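N-acetyltransferase family protein (Bacillus anthracis, PDB 3LNB) probably transfers the acetyl group of acetyl-coenzyme A to arylamines, and thereby inactivates the antibacterial drug sulfamethoxazole. Local coordinates at residues A[32-37]-A[85-90]; A[53-58]-A[108-113]; A[76-81]-A[233-238]. The protein carries 1 engineered substitution. One frame throughout, in Å; residues are numbered along the deposited sequence.

Contact 1: residues A[32-37]-A[85-90]. With FMT (formic acid), chain D.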
loop_
_atom_site.group_PDB
_atom_site.type_symbol
_atom_site.label_atom_id
_atom_site.label_comp_id
_atom_site.label_asym_id
_atom_site.label_seq_id
_atom_site.Cartn_x
_atom_site.Cartn_y
_atom_site.Cartn_z
ATOM N N MET A 32 -4.135 9.516 -23.544
ATOM C CA MET A 32 -4.050 8.825 -22.274
ATOM C C MET A 32 -5.383 8.121 -22.074
ATOM O O MET A 32 -6.393 8.532 -22.643
ATOM C CB MET A 32 -3.854 9.845 -21.153
ATOM C CG MET A 32 -2.630 10.728 -21.311
ATOM S SD MET A 32 -1.124 9.881 -20.848
ATOM C CE MET A 32 -0.127 11.272 -20.228
ATOM N N THR A 33 -5.386 7.061 -21.272
ATOM C CA THR A 33 -6.616 6.332 -20.979
ATOM C C THR A 33 -7.395 7.106 -19.907
ATOM O O THR A 33 -6.878 8.052 -19.312
ATOM C CB THR A 33 -6.312 4.942 -20.412
ATOM O OG1 THR A 33 -5.683 5.094 -19.137
ATOM C CG2 THR A 33 -5.380 4.164 -21.339
ATOM N N ASN A 34 -8.637 6.698 -19.661
ATOM C CA ASN A 34 -9.445 7.351 -18.645
ATOM C C ASN A 34 -8.762 7.189 -17.294
ATOM O O ASN A 34 -8.660 8.143 -16.519
ATOM C CB ASN A 34 -10.847 6.735 -18.584
ATOM C CG ASN A 34 -11.724 7.396 -17.541
ATOM O OD1 ASN A 34 -11.579 7.154 -16.334
ATOM N ND2 ASN A 34 -12.632 8.254 -17.993
ATOM N N LEU A 35 -8.289 5.976 -17.020
ATOM C CA LEU A 35 -7.606 5.686 -15.765
ATOM C C LEU A 35 -6.398 6.610 -15.591
ATOM O O LEU A 35 -6.211 7.190 -14.524
ATOM C CB LEU A 35 -7.151 4.221 -15.727
ATOM C CG LEU A 35 -6.568 3.680 -14.408
ATOM C CD1 LEU A 35 -6.407 2.171 -14.508
ATOM C CD2 LEU A 35 -5.226 4.320 -14.105
ATOM N N GLN A 36 -5.575 6.736 -16.629
ATOM C CA GLN A 36 -4.401 7.597 -16.558
ATOM C C GLN A 36 -4.794 9.035 -16.241
ATOM O O GLN A 36 -4.185 9.683 -15.392
ATOM C CB GLN A 36 -3.622 7.566 -17.877
ATOM C CG GLN A 36 -2.786 6.307 -18.095
ATOM C CD GLN A 36 -1.960 6.371 -19.372
ATOM O OE1 GLN A 36 -2.500 6.519 -20.465
ATOM N NE2 GLN A 36 -0.642 6.261 -19.233
ATOM N N LYS A 37 -5.813 9.530 -16.935
ATOM C CA LYS A 37 -6.291 10.888 -16.728
ATOM C C LYS A 37 -6.753 11.080 -15.290
ATOM O O LYS A 37 -6.379 12.053 -14.646
ATOM C CB LYS A 37 -7.445 11.197 -17.685
ATOM C CG LYS A 37 -7.073 11.108 -19.162
ATOM C CD LYS A 37 -8.287 11.413 -20.036
ATOM C CE LYS A 37 -7.997 11.170 -21.507
ATOM N NZ LYS A 37 -9.226 11.387 -22.324
ATOM N N ASN A 85 -13.685 -0.539 -10.939
ATOM C CA ASN A 85 -14.057 -0.377 -9.534
ATOM C C ASN A 85 -12.980 0.368 -8.752
ATOM O O ASN A 85 -13.278 1.138 -7.842
ATOM C CB ASN A 85 -14.331 -1.740 -8.887
ATOM C CG ASN A 85 -15.642 -2.346 -9.357
ATOM O OD1 ASN A 85 -16.513 -1.632 -9.856
ATOM N ND2 ASN A 85 -15.799 -3.658 -9.186
ATOM N N LEU A 86 -11.725 0.134 -9.113
ATOM C CA LEU A 86 -10.617 0.804 -8.457
ATOM C C LEU A 86 -10.622 2.283 -8.833
ATOM O O LEU A 86 -10.462 3.146 -7.973
ATOM C CB LEU A 86 -9.295 0.147 -8.858
ATOM C CG LEU A 86 -9.110 -1.249 -8.251
ATOM C CD1 LEU A 86 -7.920 -1.930 -8.874
ATOM C CD2 LEU A 86 -8.940 -1.130 -6.749
ATOM N N VAL A 87 -10.809 2.576 -10.116
ATOM C CA VAL A 87 -10.852 3.966 -10.564
ATOM C C VAL A 87 -12.018 4.684 -9.877
ATOM O O VAL A 87 -11.879 5.815 -9.414
ATOM C CB VAL A 87 -11.031 4.065 -12.105
ATOM C CG1 VAL A 87 -11.263 5.521 -12.516
ATOM C CG2 VAL A 87 -9.795 3.505 -12.817
ATOM N N GLU A 88 -13.166 4.016 -9.800
ATOM C CA GLU A 88 -14.344 4.612 -9.173
ATOM C C GLU A 88 -14.124 4.921 -7.696
ATOM O O GLU A 88 -14.383 6.031 -7.237
ATOM C CB GLU A 88 -15.544 3.682 -9.302
ATOM C CG GLU A 88 -16.860 4.331 -8.890
ATOM C CD GLU A 88 -17.168 5.557 -9.731
ATOM O OE1 GLU A 88 -16.962 5.488 -10.964
ATOM O OE2 GLU A 88 -17.618 6.583 -9.170
ATOM N N LYS A 89 -13.636 3.935 -6.952
ATOM C CA LYS A 89 -13.423 4.117 -5.522
ATOM C C LYS A 89 -12.261 5.028 -5.134
ATOM O O LYS A 89 -12.478 6.070 -4.518
ATOM C CB LYS A 89 -13.246 2.758 -4.831
ATOM C CG LYS A 89 -13.053 2.851 -3.324
ATOM C CD LYS A 89 -12.815 1.486 -2.691
ATOM C CE LYS A 89 -12.483 1.635 -1.199
ATOM N NZ LYS A 89 -12.097 0.355 -0.548
ATOM N N LEU A 90 -11.039 4.640 -5.496
ATOM C CA LEU A 90 -9.855 5.409 -5.123
ATOM C C LEU A 90 -9.587 6.723 -5.835
ATOM O O LEU A 90 -8.939 7.606 -5.271
ATOM C CB LEU A 90 -8.600 4.546 -5.233
ATOM C CG LEU A 90 -8.380 3.501 -4.142
ATOM C CD1 LEU A 90 -9.394 2.395 -4.288
ATOM C CD2 LEU A 90 -6.970 2.949 -4.250
HETATM C C FMT D . 2.800 6.753 -20.664
HETATM O O1 FMT D . 1.664 7.183 -20.676
HETATM O O2 FMT D . 3.661 7.141 -19.706
#

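Contact 2: residues A[53-58]-A[108-113]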
loop_
_atom_site.group_PDB
_atom_site.type_symbol
_atom_site.label_atom_id
_atom_site.label_comp_id
_atom_site.label_asym_id
_atom_site.label_seq_id
_atom_site.Cartn_x
_atom_site.Cartn_y
_atom_site.Cartn_z
ATOM N N ASN A 53 12.402 6.856 -14.022
ATOM C CA ASN A 53 12.805 7.880 -13.076
ATOM C C ASN A 53 11.633 8.621 -12.456
ATOM O O ASN A 53 11.808 9.310 -11.464
ATOM C CB ASN A 53 13.773 8.879 -13.728
ATOM C CG ASN A 53 15.130 8.258 -14.056
ATOM O OD1 ASN A 53 15.476 7.183 -13.556
ATOM N ND2 ASN A 53 15.909 8.942 -14.887
ATOM N N ASP A 54 10.440 8.472 -13.027
ATOM C CA ASP A 54 9.248 9.149 -12.508
ATOM C C ASP A 54 8.482 8.338 -11.465
ATOM O O ASP A 54 7.484 8.817 -10.905
ATOM C CB ASP A 54 8.288 9.487 -13.652
ATOM C CG ASP A 54 8.866 10.492 -14.625
ATOM O OD1 ASP A 54 9.234 11.593 -14.171
ATOM O OD2 ASP A 54 8.946 10.184 -15.837
ATOM N N LEU A 55 8.940 7.115 -11.210
ATOM C CA LEU A 55 8.270 6.237 -10.257
ATOM C C LEU A 55 8.309 6.743 -8.817
ATOM O O LEU A 55 7.371 6.517 -8.050
ATOM C CB LEU A 55 8.859 4.824 -10.338
ATOM C CG LEU A 55 8.591 4.094 -11.661
ATOM C CD1 LEU A 55 9.335 2.767 -11.703
ATOM C CD2 LEU A 55 7.101 3.882 -11.825
ATOM N N ASP A 56 9.390 7.428 -8.460
ATOM C CA ASP A 56 9.557 7.968 -7.122
ATOM C C ASP A 56 8.465 8.987 -6.830
ATOM O O ASP A 56 7.859 8.982 -5.758
ATOM C CB ASP A 56 10.931 8.614 -7.023
ATOM C CG ASP A 56 12.028 7.679 -7.485
ATOM O OD1 ASP A 56 12.603 6.967 -6.637
ATOM O OD2 ASP A 56 12.290 7.632 -8.707
ATOM N N GLU A 57 8.224 9.857 -7.802
ATOM C CA GLU A 57 7.204 10.885 -7.686
ATOM C C GLU A 57 5.831 10.242 -7.559
ATOM O O GLU A 57 4.998 10.701 -6.784
ATOM C CB GLU A 57 7.249 11.801 -8.909
ATOM C CG GLU A 57 6.005 12.629 -9.118
ATOM C CD GLU A 57 6.172 13.653 -10.218
ATOM O OE1 GLU A 57 6.723 13.307 -11.287
ATOM O OE2 GLU A 57 5.748 14.809 -10.010
ATOM N N ILE A 58 5.600 9.175 -8.319
ATOM C CA ILE A 58 4.316 8.480 -8.263
ATOM C C ILE A 58 4.101 7.904 -6.869
ATOM O O ILE A 58 3.065 8.135 -6.250
ATOM C CB ILE A 58 4.239 7.325 -9.289
ATOM C CG1 ILE A 58 4.348 7.876 -10.708
ATOM C CG2 ILE A 58 2.915 6.562 -9.127
ATOM C CD1 ILE A 58 3.199 8.765 -11.102
ATOM N N TYR A 108 -2.442 -1.369 -12.827
ATOM C CA TYR A 108 -3.143 -0.960 -14.034
ATOM C C TYR A 108 -2.540 0.315 -14.604
ATOM O O TYR A 108 -2.319 0.414 -15.809
ATOM C CB TYR A 108 -4.635 -0.747 -13.755
ATOM C CG TYR A 108 -5.409 -2.034 -13.587
ATOM C CD1 TYR A 108 -5.380 -3.016 -14.576
ATOM C CD2 TYR A 108 -6.166 -2.277 -12.443
ATOM C CE1 TYR A 108 -6.088 -4.215 -14.435
ATOM C CE2 TYR A 108 -6.878 -3.476 -12.287
ATOM C CZ TYR A 108 -6.834 -4.436 -13.289
ATOM O OH TYR A 108 -7.542 -5.615 -13.162
ATOM N N PHE A 109 -2.267 1.281 -13.735
ATOM C CA PHE A 109 -1.689 2.541 -14.179
ATOM C C PHE A 109 -0.353 2.311 -14.884
ATOM O O PHE A 109 -0.139 2.803 -15.995
ATOM C CB PHE A 109 -1.475 3.490 -12.997
ATOM C CG PHE A 109 -0.919 4.832 -13.397
ATOM C CD1 PHE A 109 -1.684 5.720 -14.143
ATOM C CD2 PHE A 109 0.378 5.192 -13.052
ATOM C CE1 PHE A 109 -1.163 6.952 -14.543
ATOM C CE2 PHE A 109 0.910 6.423 -13.447
ATOM C CZ PHE A 109 0.138 7.303 -14.194
ATOM N N LEU A 110 0.536 1.562 -14.240
ATOM C CA LEU A 110 1.846 1.291 -14.820
ATOM C C LEU A 110 1.754 0.497 -16.123
ATOM O O LEU A 110 2.617 0.627 -16.994
ATOM C CB LEU A 110 2.738 0.565 -13.810
ATOM C CG LEU A 110 3.109 1.387 -12.567
ATOM C CD1 LEU A 110 4.072 0.592 -11.687
ATOM C CD2 LEU A 110 3.747 2.707 -12.991
ATOM N N MET A 111 0.721 -0.331 -16.258
ATOM C CA MET A 111 0.545 -1.088 -17.492
ATOM C C MET A 111 0.181 -0.079 -18.584
ATOM O O MET A 111 0.711 -0.136 -19.691
ATOM C CB MET A 111 -0.566 -2.135 -17.351
ATOM C CG MET A 111 -0.162 -3.428 -16.624
ATOM S SD MET A 111 1.061 -4.459 -17.516
ATOM C CE MET A 111 0.014 -5.186 -18.789
ATOM N N ASP A 112 -0.721 0.847 -18.267
ATOM C CA ASP A 112 -1.121 1.865 -19.233
ATOM C C ASP A 112 0.080 2.712 -19.632
ATOM O O ASP A 112 0.163 3.194 -20.763
ATOM C CB ASP A 112 -2.204 2.771 -18.656
ATOM C CG ASP A 112 -3.580 2.147 -18.720
ATOM O OD1 ASP A 112 -3.705 1.030 -19.266
ATOM O OD2 ASP A 112 -4.536 2.781 -18.230
ATOM N N CYS A 113 1.009 2.885 -18.696
ATOM C CA CYS A 113 2.209 3.659 -18.950
ATOM C C CYS A 113 3.246 2.828 -19.699
ATOM O O CYS A 113 4.300 3.332 -20.070
ATOM C CB CYS A 113 2.789 4.189 -17.633
ATOM S SG CYS A 113 1.824 5.552 -16.924
#

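Contact 3: residues A[76-81]-A[233-238]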
loop_
_atom_site.group_PDB
_atom_site.type_symbol
_atom_site.label_atom_id
_atom_site.label_comp_id
_atom_site.label_asym_id
_atom_site.label_seq_id
_atom_site.Cartn_x
_atom_site.Cartn_y
_atom_site.Cartn_z
ATOM N N GLY A 76 -19.121 -2.932 5.479
ATOM C CA GLY A 76 -19.765 -4.024 4.763
ATOM C C GLY A 76 -20.202 -3.608 3.365
ATOM O O GLY A 76 -21.318 -3.915 2.933
ATOM N N THR A 77 -19.321 -2.903 2.659
ATOM C CA THR A 77 -19.593 -2.432 1.302
ATOM C C THR A 77 -18.413 -2.780 0.396
ATOM O O THR A 77 -17.858 -1.925 -0.291
ATOM C CB THR A 77 -19.822 -0.907 1.294
ATOM O OG1 THR A 77 -18.699 -0.249 1.903
ATOM C CG2 THR A 77 -21.085 -0.563 2.072
ATOM N N ILE A 78 -18.057 -4.058 0.398
ATOM C CA ILE A 78 -16.933 -4.572 -0.370
ATOM C C ILE A 78 -17.308 -5.133 -1.737
ATOM O O ILE A 78 -18.090 -6.081 -1.835
ATOM C CB ILE A 78 -16.232 -5.696 0.404
ATOM C CG1 ILE A 78 -15.976 -5.240 1.840
ATOM C CG2 ILE A 78 -14.931 -6.083 -0.297
ATOM C CD1 ILE A 78 -16.044 -6.373 2.855
ATOM N N LYS A 79 -16.742 -4.543 -2.783
ATOM C CA LYS A 79 -16.969 -4.991 -4.154
ATOM C C LYS A 79 -15.747 -5.774 -4.606
ATOM O O LYS A 79 -14.680 -5.697 -3.988
ATOM C CB LYS A 79 -17.147 -3.803 -5.103
ATOM C CG LYS A 79 -18.457 -3.067 -4.969
ATOM C CD LYS A 79 -18.576 -1.939 -5.994
ATOM C CE LYS A 79 -18.761 -2.476 -7.399
ATOM N NZ LYS A 79 -19.403 -1.473 -8.289
ATOM N N ASN A 80 -15.898 -6.533 -5.683
ATOM C CA ASN A 80 -14.771 -7.285 -6.211
ATOM C C ASN A 80 -13.824 -6.262 -6.818
ATOM O O ASN A 80 -14.230 -5.150 -7.172
ATOM C CB ASN A 80 -15.232 -8.273 -7.282
ATOM C CG ASN A 80 -16.204 -7.654 -8.257
ATOM O OD1 ASN A 80 -17.320 -7.301 -7.888
ATOM N ND2 ASN A 80 -15.786 -7.517 -9.514
ATOM N N ILE A 81 -12.561 -6.646 -6.938
ATOM C CA ILE A 81 -11.546 -5.769 -7.486
ATOM C C ILE A 81 -11.522 -5.827 -9.013
ATOM O O ILE A 81 -11.546 -6.906 -9.603
ATOM C CB ILE A 81 -10.154 -6.167 -6.949
ATOM C CG1 ILE A 81 -10.200 -6.284 -5.421
ATOM C CG2 ILE A 81 -9.114 -5.151 -7.389
ATOM C CD1 ILE A 81 -10.536 -5.003 -4.704
ATOM N N ASN A 233 -9.660 -13.255 -4.158
ATOM C CA ASN A 233 -9.631 -14.283 -3.116
ATOM C C ASN A 233 -8.887 -13.700 -1.913
ATOM O O ASN A 233 -9.266 -13.924 -0.769
ATOM C CB ASN A 233 -8.909 -15.550 -3.603
ATOM C CG ASN A 233 -9.053 -16.723 -2.625
ATOM O OD1 ASN A 233 -10.132 -17.315 -2.493
ATOM N ND2 ASN A 233 -7.970 -17.055 -1.929
ATOM N N ILE A 234 -7.826 -12.949 -2.186
ATOM C CA ILE A 234 -7.048 -12.327 -1.126
ATOM C C ILE A 234 -7.942 -11.357 -0.356
ATOM O O ILE A 234 -7.894 -11.298 0.872
ATOM C CB ILE A 234 -5.820 -11.567 -1.696
ATOM C CG1 ILE A 234 -4.826 -12.563 -2.304
ATOM C CG2 ILE A 234 -5.138 -10.763 -0.595
ATOM C CD1 ILE A 234 -3.589 -11.920 -2.941
ATOM N N GLN A 235 -8.768 -10.604 -1.074
ATOM C CA GLN A 235 -9.650 -9.658 -0.409
ATOM C C GLN A 235 -10.607 -10.399 0.516
ATOM O O GLN A 235 -10.805 -10.004 1.664
ATOM C CB GLN A 235 -10.459 -8.844 -1.421
ATOM C CG GLN A 235 -11.332 -7.794 -0.766
ATOM C CD GLN A 235 -12.058 -6.906 -1.765
ATOM O OE1 GLN A 235 -12.054 -5.683 -1.631
ATOM N NE2 GLN A 235 -12.693 -7.517 -2.763
ATOM N N LYS A 236 -11.193 -11.480 0.018
ATOM C CA LYS A 236 -12.132 -12.243 0.825
ATOM C C LYS A 236 -11.496 -12.800 2.099
ATOM O O LYS A 236 -12.126 -12.799 3.158
ATOM C CB LYS A 236 -12.750 -13.370 -0.008
ATOM C CG LYS A 236 -13.722 -14.257 0.768
ATOM C CD LYS A 236 -14.750 -13.457 1.585
ATOM C CE LYS A 236 -15.778 -12.751 0.718
ATOM N NZ LYS A 236 -16.889 -12.185 1.565
ATOM N N VAL A 237 -10.255 -13.271 2.006
ATOM C CA VAL A 237 -9.557 -13.812 3.172
ATOM C C VAL A 237 -9.303 -12.723 4.217
ATOM O O VAL A 237 -9.319 -12.981 5.417
ATOM C CB VAL A 237 -8.191 -14.432 2.782
ATOM C CG1 VAL A 237 -7.458 -14.908 4.033
ATOM C CG2 VAL A 237 -8.396 -15.591 1.826
ATOM N N ILE A 238 -9.061 -11.504 3.751
ATOM C CA ILE A 238 -8.813 -10.385 4.643
ATOM C C ILE A 238 -10.124 -9.928 5.286
ATOM O O ILE A 238 -10.146 -9.411 6.409
ATOM C CB ILE A 238 -8.145 -9.239 3.863
ATOM C CG1 ILE A 238 -6.685 -9.618 3.579
ATOM C CG2 ILE A 238 -8.260 -7.934 4.624
ATOM C CD1 ILE A 238 -5.915 -8.573 2.803
#

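Contact 1: residues A[32-37]-A[85-90]
Thr33 OG1, one residue ahead of the helical turn that brings Leu35 against Val87, is engaged twice: it accepts Gln36 N at 3.0 Å and also pairs with the carboxylate of Asp112. The reciprocal bond runs from Thr33 N to Gln36 OE1, also 3.0 Å. It lies in the carbonyl plane on a lone pair, with a C=O...N angle of 132°, and completes a capping box at the start of helix 34-42. The other arm of the same amide, Gln36 NE2, donates to O1 of a bound formic acid at 2.9 Å along a bent path (140° at the hydrogen). That molecule, probably from the crystallisation liquor, also binds Ile50 N.

Across to helix 83-92 the contact is apolar. Leu35 and Val87 come within 6.4 Å at their CA atoms, and Leu35 CG meets Val87 CG2 at 3.6 Å. Val87 chi1 of 172° sets CG1 anti to the backbone nitrogen, and its two methyls diverge: CG2 faces Leu35, whereas CG1 lies 4.2 Å from Asn34 OD1 at the exposed margin. Polar bonding therefore fixes the helix start and the turn of the Gln36 amide, while the join between the helices rests on dispersion between buried branched side chains.

Contact 2: residues A[53-58]-A[108-113]
The first turn of helix 55-65 lies beside the last turn of helix 99-112, their backbones closest at Leu55 and Leu110, whose CA atoms are 9.3 Å apart. Two pairs of side chains bridge that interval. Leu55 and Leu110 both bring a delta methyl inward although neither CB is aimed straight at the other helix. The two side chains cross at a slant, and only their CD2 methyls touch, Leu55 CD2 lying 3.7 Å from Leu110 CD2.

One turn on, Ile58 extends CD1 to within 4.0 Å of Phe109 CE2, reaching the ring obliquely. Phe109 has CG anti to its own nitrogen (chi1 -178°), which swings the ring out beside the carbonyl carbon and into the path of Ile58. Within its own segment, one face of that ring is covered by Cys113 SG, 3.6 Å above the plane and displaced toward the rim. All four touching residues are buried, and the atoms that meet across the helices are all carbon.

Around it, Phe39 stacks on Phe109 and Phe40 meets it edge-to-face, both from helix 34-42. This helix-to-helix packing in the N-terminal helical part of the arylamine N-acetyltransferase fold meets the large antiparallel sheet through Leu110, which rests on Val117 of strand 116-126.

Contact 3: residues A[76-81]-A[233-238]
Between 76-81 and 233-238 a single hydrogen bond forms: Gln235 NE2 donates to Lys79 O at 3.0 Å. It is moderately straight, 152° at the hydrogen, and the donor approaches tilted 32° from the carbonyl plane. The Gln235 chain is fully extended, with CG anti to the backbone nitrogen (chi1 -177°), which carries the amide across to the loop. Asn232, earlier on the same helix, adds a second anchor through OD1 to Ile81 N.

Van der Waals contacts sandwich the same amide. Ile78 CG2 sits over one face, 3.2 Å from Gln235 OE1 and 3.3 Å from Gln235 CD. Over the other face, Ile81 CD1 approaches Gln235 OE1 at 3.5 Å while Ile81 CG1 lies 3.8 Å from Gln235 NE2. Further interactions set the frame: Gly76, with positive phi, is the C-prime residue of a Schellman motif ending helix 71-75, and Tyr100 of helix 99-112 touches both Ile81 and Gln235.

The donor bond to Lys79 O thus settles which end of the buried amide is the nitrogen, and the isoleucines on its two faces restrict rotation of its plane. It fastens an irregular loop to a helix whose Gln235 side chain is about 10 Å from the bound coenzyme A.

From the N terminus, contact 1 carries helix 34-42 to helix 83-92, contact 2 joins helix 55-65 to helix 99-112, and contact 3 runs from the loop before helix 83-92 to the distant helix 228-240. The segments alternate, so every pair of closures crosses and none nests. Contacts 1 and 2 abut where Leu35 CD1 packs 3.5 Å from Tyr108 CB, making one helical bundle of the N-terminal region. Contact 1 meets contact 3 through Asn85 ND2 and Asn80 O, 3.0 Å apart, a probable hydrogen bond. Contacts 2 and 3 stay about 6 Å apart at their nearest atoms. Contact 3 extends the bundle to the helix following strand 216-225 of the large sheet.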